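Local coordinates for oxidoreductase, NAD-binding/iron-sulfur cluster-binding protein (Nitratireductor pacificus pht-3B, PDB 6ZXU), which is a reductive dehalogenase that carries cobalamin and two iron-sulfur clusters and probably removes halogen atoms from organohalide substrates by reduction, at residues V424-E436 against Q448-A460. Residues are numbered along the deposited sequence; the frame is centred on the assembly and turned at random.
Sequences VVMLIDQGYETME and QSMRAYMRGAEIA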
ATOM      1  N   VAL A 424     -15.912   2.403   4.409  1.00 13.89           N
ATOM      2  CA  VAL A 424     -15.335   1.329   3.604  1.00 14.45           C
ATOM      3  C   VAL A 424     -13.811   1.414   3.797  1.00 13.14           C
ATOM      4  O   VAL A 424     -13.191   2.434   3.589  1.00 13.80           O
ATOM      5  CB  VAL A 424     -15.677   1.461   2.136  1.00 14.40           C
ATOM      6  CG1 VAL A 424     -15.109   0.269   1.327  1.00 12.16           C
ATOM      7  CG2 VAL A 424     -17.194   1.539   2.014  1.00 15.74           C
ATOM      8  N   VAL A 425     -13.253   0.329   4.334  1.00 13.12           N
ATOM      9  CA  VAL A 425     -11.869   0.260   4.724  1.00 13.44           C
ATOM     10  C   VAL A 425     -11.178  -0.728   3.791  1.00 14.78           C
ATOM     11  O   VAL A 425     -11.606  -1.879   3.605  1.00 14.17           O
ATOM     12  CB  VAL A 425     -11.721  -0.253   6.158  1.00 14.86           C
ATOM     13  CG1 VAL A 425     -10.289  -0.142   6.641  1.00 15.45           C
ATOM     14  CG2 VAL A 425     -12.630   0.543   7.062  1.00 17.41           C
ATOM     15  N   MET A 426     -10.056  -0.283   3.239  1.00 14.54           N
ATOM     16  CA  MET A 426      -9.249  -1.142   2.356  1.00 14.49           C
ATOM     17  C   MET A 426      -7.819  -1.152   2.797  1.00 13.97           C
ATOM     18  O   MET A 426      -7.318  -0.170   3.294  1.00 15.60           O
ATOM     19  CB  MET A 426      -9.366  -0.702   0.953  1.00 15.95           C
ATOM     20  CG  MET A 426     -10.762  -0.934   0.484  1.00 20.38           C
ATOM     21  SD  MET A 426     -11.189  -0.254  -1.112  1.00 22.01           S
ATOM     22  CE  MET A 426     -11.062   1.508  -0.712  1.00 20.71           C
ATOM     23  N   LEU A 427      -7.207  -2.321   2.729  1.00 14.61           N
ATOM     24  CA  LEU A 427      -5.798  -2.511   3.073  1.00 14.12           C
ATOM     25  C   LEU A 427      -4.991  -2.737   1.783  1.00 12.96           C
ATOM     26  O   LEU A 427      -5.404  -3.499   0.931  1.00 15.37           O
ATOM     27  CB  LEU A 427      -5.615  -3.617   4.018  1.00 14.72           C
ATOM     28  CG  LEU A 427      -6.316  -3.662   5.365  1.00 16.07           C
ATOM     29  CD1 LEU A 427      -5.803  -4.933   6.130  1.00 16.44           C
ATOM     30  CD2 LEU A 427      -6.033  -2.437   6.189  1.00 16.73           C
ATOM     31  N   ILE A 428      -3.872  -2.079   1.703  1.00 13.02           N
ATOM     32  CA  ILE A 428      -2.868  -2.228   0.641  1.00 14.66           C
ATOM     33  C   ILE A 428      -1.611  -2.799   1.298  1.00 14.31           C
ATOM     34  O   ILE A 428      -1.082  -2.192   2.225  1.00 15.01           O
ATOM     35  CB  ILE A 428      -2.572  -0.888  -0.033  1.00 16.49           C
ATOM     36  CG1 ILE A 428      -3.837  -0.179  -0.517  1.00 17.99           C
ATOM     37  CG2 ILE A 428      -1.591  -1.099  -1.171  1.00 19.97           C
ATOM     38  CD1 ILE A 428      -4.529  -0.974  -1.608  1.00 18.82           C
ATOM     39  N   ASP A 429      -1.165  -3.924   0.794  1.00 16.55           N
ATOM     40  CA  ASP A 429       0.027  -4.627   1.252  1.00 17.67           C
ATOM     41  C   ASP A 429       1.239  -3.735   0.930  1.00 18.77           C
ATOM     42  O   ASP A 429       1.413  -3.288  -0.198  1.00 20.43           O
ATOM     43  CB  ASP A 429       0.145  -6.004   0.597  1.00 20.14           C
ATOM     44  CG  ASP A 429       1.255  -6.844   1.168  1.00 21.47           C
ATOM     45  OD1 ASP A 429       2.231  -6.276   1.789  1.00 20.36           O
ATOM     46  OD2 ASP A 429       1.220  -8.078   0.926  1.00 21.45           O
ATOM     47  N   GLN A 430       2.036  -3.413   1.941  1.00 16.27           N
ATOM     48  CA  GLN A 430       3.229  -2.602   1.726  1.00 18.64           C
ATOM     49  C   GLN A 430       4.363  -3.299   0.913  1.00 18.91           C
ATOM     50  O   GLN A 430       5.208  -2.574   0.352  1.00 22.61           O
ATOM     51  CB  GLN A 430       3.827  -2.094   3.001  1.00 19.67           C
ATOM     52  CG  GLN A 430       3.044  -0.922   3.576  1.00 26.85           C
ATOM     53  CD  GLN A 430       3.902  -0.017   4.482  1.00 28.75           C
ATOM     54  OE1 GLN A 430       5.044   0.288   4.184  1.00 26.47           O
ATOM     55  NE2 GLN A 430       3.299   0.408   5.602  1.00 28.71           N
ATOM     56  N   GLY A 431       4.345  -4.612   0.871  1.00 19.58           N
ATOM     57  CA  GLY A 431       5.257  -5.364   0.031  1.00 20.59           C
ATOM     58  C   GLY A 431       6.260  -6.197   0.816  1.00 19.35           C
ATOM     59  O   GLY A 431       7.263  -5.643   1.263  1.00 19.67           O
ATOM     60  N   TYR A 432       6.057  -7.511   0.862  1.00 17.02           N
ATOM     61  CA  TYR A 432       6.932  -8.393   1.577  1.00 18.83           C
ATOM     62  C   TYR A 432       8.379  -8.392   1.048  1.00 18.19           C
ATOM     63  O   TYR A 432       9.335  -8.292   1.827  1.00 16.23           O
ATOM     64  CB  TYR A 432       6.383  -9.828   1.631  1.00 19.14           C
ATOM     65  CG  TYR A 432       7.341 -10.792   2.351  1.00 20.50           C
ATOM     66  CD1 TYR A 432       7.473 -10.790   3.708  1.00 18.28           C
ATOM     67  CD2 TYR A 432       8.167 -11.638   1.637  1.00 22.80           C
ATOM     68  CE1 TYR A 432       8.304 -11.637   4.342  1.00 20.19           C
ATOM     69  CE2 TYR A 432       9.057 -12.444   2.273  1.00 22.84           C
ATOM     70  CZ  TYR A 432       9.094 -12.476   3.632  1.00 21.19           C
ATOM     71  OH  TYR A 432       9.999 -13.318   4.238  1.00 27.16           O
ATOM     72  N   GLU A 433       8.529  -8.436  -0.272  1.00 20.36           N
ATOM     73  CA  GLU A 433       9.857  -8.764  -0.845  1.00 23.51           C
ATOM     74  C   GLU A 433      10.790  -7.548  -0.751  1.00 22.20           C
ATOM     75  O   GLU A 433      11.950  -7.729  -0.393  1.00 25.24           O
ATOM     76  CB  GLU A 433       9.751  -9.213  -2.282  1.00 25.08           C
ATOM     77  CG  GLU A 433       9.326 -10.695  -2.380  1.00 27.95           C
ATOM     78  CD  GLU A 433       7.803 -10.981  -2.143  1.00 37.69           C
ATOM     79  OE1 GLU A 433       7.393 -12.217  -2.050  1.00 32.42           O
ATOM     80  OE2 GLU A 433       7.019  -9.961  -2.019  1.00 42.40           O
ATOM     81  N   THR A 434      10.262  -6.354  -0.903  1.00 18.02           N
ATOM     82  CA  THR A 434      11.062  -5.177  -0.698  1.00 16.47           C
ATOM     83  C   THR A 434      11.477  -5.041   0.780  1.00 17.81           C
ATOM     84  O   THR A 434      12.629  -4.784   1.111  1.00 15.10           O
ATOM     85  CB  THR A 434      10.360  -3.919  -1.171  1.00 18.80           C
ATOM     86  OG1 THR A 434      10.258  -3.953  -2.584  1.00 20.36           O
ATOM     87  CG2 THR A 434      11.114  -2.666  -0.794  1.00 19.79           C
ATOM     88  N   MET A 435      10.545  -5.273   1.701  1.00 16.82           N
ATOM     89  CA  MET A 435      10.860  -5.151   3.088  1.00 16.42           C
ATOM     90  C   MET A 435      11.900  -6.166   3.532  1.00 18.79           C
ATOM     91  O   MET A 435      12.641  -5.901   4.503  1.00 20.73           O
ATOM     92  CB  MET A 435       9.553  -5.265   3.951  1.00 20.54           C
ATOM     93  CG  MET A 435       9.556  -4.444   5.200  1.00 27.81           C
ATOM     94  SD  MET A 435       7.856  -4.451   6.007  1.00 35.74           S
ATOM     95  CE  MET A 435       6.885  -3.469   4.840  1.00 35.22           C
ATOM     96  N   GLU A 436      11.970  -7.314   2.877  1.00 17.42           N
ATOM     97  CA  GLU A 436      12.970  -8.316   3.204  1.00 20.60           C
ATOM     98  C   GLU A 436      14.402  -7.810   2.996  1.00 17.69           C
ATOM     99  O   GLU A 436      15.270  -8.195   3.713  1.00 19.47           O
ATOM    100  CB  GLU A 436      12.753  -9.601   2.359  1.00 22.43           C
ATOM    101  CG  GLU A 436      11.823 -10.617   3.013  1.00 31.72           C
ATOM    102  CD  GLU A 436      12.176 -10.948   4.527  1.00 35.66           C
ATOM    103  OE1 GLU A 436      11.490 -10.431   5.492  1.00 40.21           O
ATOM    104  OE2 GLU A 436      13.176 -11.711   4.766  1.00 40.08           O
ATOM    105  N   GLN A 448       7.999   2.811   0.564  1.00 14.59           N
ATOM    106  CA  GLN A 448       7.045   1.742   0.812  1.00 17.61           C
ATOM    107  C   GLN A 448       5.745   2.270   1.368  1.00 18.51           C
ATOM    108  O   GLN A 448       4.650   1.876   0.933  1.00 18.70           O
ATOM    109  CB  GLN A 448       7.624   0.675   1.755  1.00 19.57           C
ATOM    110  CG  GLN A 448       8.727  -0.193   1.129  1.00 20.94           C
ATOM    111  CD  GLN A 448       8.904  -1.550   1.836  1.00 23.40           C
ATOM    112  OE1 GLN A 448       9.741  -1.681   2.737  1.00 21.62           O
ATOM    113  NE2 GLN A 448       8.077  -2.565   1.441  1.00 23.34           N
ATOM    114  N   SER A 449       5.825   3.188   2.286  1.00 18.75           N
ATOM    115  CA  SER A 449       4.600   3.862   2.830  1.00 18.75           C
ATOM    116  C   SER A 449       3.844   4.616   1.756  1.00 18.74           C
ATOM    117  O   SER A 449       2.629   4.491   1.627  1.00 19.55           O
ATOM    118  CB  SER A 449       4.991   4.850   3.947  1.00 20.21           C
ATOM    119  OG  SER A 449       5.504   4.162   5.044  1.00 26.82           O
ATOM    120  N   MET A 450       4.564   5.380   0.949  1.00 17.18           N
ATOM    121  CA  MET A 450       3.917   6.281  -0.027  1.00 16.51           C
ATOM    122  C   MET A 450       3.293   5.530  -1.171  1.00 15.11           C
ATOM    123  O   MET A 450       2.248   5.945  -1.671  1.00 14.00           O
ATOM    124  CB  MET A 450       4.918   7.319  -0.570  1.00 20.51           C
ATOM    125  CG  MET A 450       5.392   8.365   0.426  1.00 27.15           C
ATOM    126  SD  MET A 450       4.017   9.409   1.031  1.00 32.69           S
ATOM    127  CE  MET A 450       4.307   9.355   2.853  1.00 32.97           C
ATOM    128  N   ARG A 451       3.956   4.477  -1.655  1.00 14.07           N
ATOM    129  CA  ARG A 451       3.328   3.642  -2.667  1.00 14.43           C
ATOM    130  C   ARG A 451       1.943   3.178  -2.208  1.00 13.84           C
ATOM    131  O   ARG A 451       0.970   3.291  -2.904  1.00 13.50           O
ATOM    132  CB  ARG A 451       4.178   2.433  -2.987  1.00 15.74           C
ATOM    133  CG  ARG A 451       3.438   1.391  -3.837  1.00 15.05           C
ATOM    134  CD  ARG A 451       4.025   0.022  -3.853  1.00 16.88           C
ATOM    135  NE  ARG A 451       3.075  -0.989  -4.284  1.00 18.11           N
ATOM    136  CZ  ARG A 451       2.218  -1.593  -3.444  1.00 23.94           C
ATOM    137  NH1 ARG A 451       2.268  -1.344  -2.122  1.00 21.56           N
ATOM    138  NH2 ARG A 451       1.354  -2.474  -3.885  1.00 26.25           N
ATOM    139  N   ALA A 452       1.856   2.685  -0.993  1.00 14.79           N
ATOM    140  CA  ALA A 452       0.600   2.163  -0.478  1.00 15.89           C
ATOM    141  C   ALA A 452      -0.415   3.300  -0.297  1.00 16.45           C
ATOM    142  O   ALA A 452      -1.587   3.099  -0.566  1.00 16.61           O
ATOM    143  CB  ALA A 452       0.872   1.389   0.817  1.00 16.74           C
ATOM    144  N   TYR A 453       0.037   4.432   0.202  1.00 15.81           N
ATOM    145  CA  TYR A 453      -0.794   5.646   0.351  1.00 17.19           C
ATOM    146  C   TYR A 453      -1.324   6.128  -1.001  1.00 18.52           C
ATOM    147  O   TYR A 453      -2.528   6.355  -1.152  1.00 16.25           O
ATOM    148  CB  TYR A 453       0.014   6.749   0.928  1.00 16.73           C
ATOM    149  CG  TYR A 453       0.189   6.659   2.417  1.00 18.58           C
ATOM    150  CD1 TYR A 453      -0.773   6.107   3.195  1.00 22.17           C
ATOM    151  CD2 TYR A 453       1.259   7.234   3.023  1.00 20.42           C
ATOM    152  CE1 TYR A 453      -0.639   6.100   4.564  1.00 26.49           C
ATOM    153  CE2 TYR A 453       1.442   7.199   4.384  1.00 22.53           C
ATOM    154  CZ  TYR A 453       0.463   6.681   5.171  1.00 29.32           C
ATOM    155  OH  TYR A 453       0.570   6.708   6.596  1.00 32.08           O
ATOM    156  N   MET A 454      -0.457   6.168  -1.989  1.00 15.17           N
ATOM    157  CA  MET A 454      -0.831   6.574  -3.299  1.00 18.26           C
ATOM    158  C   MET A 454      -1.796   5.620  -3.963  1.00 14.63           C
ATOM    159  O   MET A 454      -2.851   6.040  -4.489  1.00 14.75           O
ATOM    160  CB  MET A 454       0.435   6.773  -4.154  1.00 23.39           C
ATOM    161  CG  MET A 454       0.235   7.232  -5.611  1.00 26.97           C
ATOM    162  SD  MET A 454      -0.116   5.813  -6.638  1.00 34.93           S
ATOM    163  CE  MET A 454       1.294   4.607  -6.308  1.00 30.56           C
ATOM    164  N   ARG A 455      -1.509   4.345  -3.915  1.00 13.41           N
ATOM    165  CA  ARG A 455      -2.380   3.349  -4.508  1.00 14.68           C
ATOM    166  C   ARG A 455      -3.743   3.316  -3.847  1.00 16.61           C
ATOM    167  O   ARG A 455      -4.805   3.238  -4.541  1.00 17.56           O
ATOM    168  CB  ARG A 455      -1.754   1.977  -4.410  1.00 17.46           C
ATOM    169  CG  ARG A 455      -2.551   0.828  -4.989  1.00 16.14           C
ATOM    170  CD  ARG A 455      -2.864   0.959  -6.474  1.00 20.37           C
ATOM    171  NE  ARG A 455      -1.666   1.353  -7.255  1.00 24.68           N
ATOM    172  CZ  ARG A 455      -0.625   0.532  -7.520  1.00 24.31           C
ATOM    173  NH1 ARG A 455      -0.629  -0.724  -7.077  1.00 23.23           N
ATOM    174  NH2 ARG A 455       0.433   0.986  -8.223  1.00 24.80           N
ATOM    175  N   GLY A 456      -3.766   3.367  -2.520  1.00 13.63           N
ATOM    176  CA  GLY A 456      -5.035   3.439  -1.771  1.00 17.78           C
ATOM    177  C   GLY A 456      -5.907   4.667  -2.145  1.00 15.72           C
ATOM    178  O   GLY A 456      -7.076   4.515  -2.366  1.00 17.90           O
ATOM    179  N   ALA A 457      -5.297   5.822  -2.158  1.00 16.58           N
ATOM    180  CA  ALA A 457      -5.948   7.079  -2.455  1.00 15.71           C
ATOM    181  C   ALA A 457      -6.565   7.053  -3.812  1.00 17.70           C
ATOM    182  O   ALA A 457      -7.705   7.512  -3.997  1.00 19.36           O
ATOM    183  CB  ALA A 457      -5.026   8.259  -2.319  1.00 15.50           C
ATOM    184  N   GLU A 458      -5.884   6.475  -4.782  1.00 18.41           N
ATOM    185  CA  GLU A 458      -6.456   6.254  -6.111  1.00 19.32           C
ATOM    186  C   GLU A 458      -7.675   5.387  -6.128  1.00 19.90           C
ATOM    187  O   GLU A 458      -8.712   5.716  -6.715  1.00 19.78           O
ATOM    188  CB  GLU A 458      -5.366   5.683  -7.031  1.00 23.33           C
ATOM    189  CG  GLU A 458      -5.818   5.204  -8.404  1.00 25.91           C
ATOM    190  CD  GLU A 458      -4.644   4.455  -9.091  1.00 31.68           C
ATOM    191  OE1 GLU A 458      -3.543   4.996  -9.096  1.00 38.80           O
ATOM    192  OE2 GLU A 458      -4.782   3.380  -9.662  1.00 34.77           O
ATOM    193  N   ILE A 459      -7.589   4.223  -5.470  1.00 16.68           N
ATOM    194  CA  ILE A 459      -8.673   3.261  -5.438  1.00 17.64           C
ATOM    195  C   ILE A 459      -9.901   3.821  -4.717  1.00 16.49           C
ATOM    196  O   ILE A 459     -11.031   3.753  -5.222  1.00 15.43           O
ATOM    197  CB  ILE A 459      -8.216   1.910  -4.763  1.00 18.83           C
ATOM    198  CG1 ILE A 459      -7.180   1.220  -5.700  1.00 18.84           C
ATOM    199  CG2 ILE A 459      -9.430   1.035  -4.399  1.00 16.26           C
ATOM    200  CD1 ILE A 459      -6.442   0.123  -4.984  1.00 20.23           C
ATOM    201  N   ALA A 460      -9.670   4.458  -3.588  1.00 16.01           N
ATOM    202  CA  ALA A 460     -10.762   4.994  -2.816  1.00 17.26           C
ATOM    203  C   ALA A 460     -11.337   6.254  -3.460  1.00 17.09           C
ATOM    204  O   ALA A 460     -12.503   6.510  -3.282  1.00 18.37           O
ATOM    205  CB  ALA A 460     -10.346   5.304  -1.358  1.00 15.81           C
TER
HETATM  206  O   HOH W   1       4.367  -0.281  -0.622  1.00 16.55           O
HETATM  207  O   HOH W   2       7.014   1.706   5.545  1.00 22.22           O
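Ile428 lies against the helix of residues 448-460 between Ala452 and Gly456, its CG1 4.0 Å from Gly456 CA. CG1 lies beside the backbone N (chi1 -53°), which sets CG2 anti to that N and against Ala452 CB, while CD1 reaches Ile459 CD1 tip to tip. Two residues earlier on the strand, Met426 bends at chi3 to bring CE within 3.9 Å of Ala460 CB. This close apolar packing seats the helix on the antiparallel sheet through strand 424-429.

At the strand's end and in the turn after it, the contact becomes polar and water-bridged. Arg451 NH1 donates to Asp429 O (2.9 Å) in the carbonyl plane; its NH2 pairs with Asp118. The amide of Gln448 slips past Thr434 CG2, and NE2 donates to Gln430 O (3.1 Å) from above the carbonyl plane and weakly to Gly431 O. At Gln448 a leucine would remove the donor, probably leaving both carbonyls without this partner and the turn less firmly tied. One water joins Gln430 O, Gln448 O and Arg451 NH1; a second links Gln430 OE1 to Ser449 OG. Because side-chain N-H groups and two waters tie the Gln430 turn to the helix carrying Ser449, the network probably helps hold these two cobalamin-contacting residues in place.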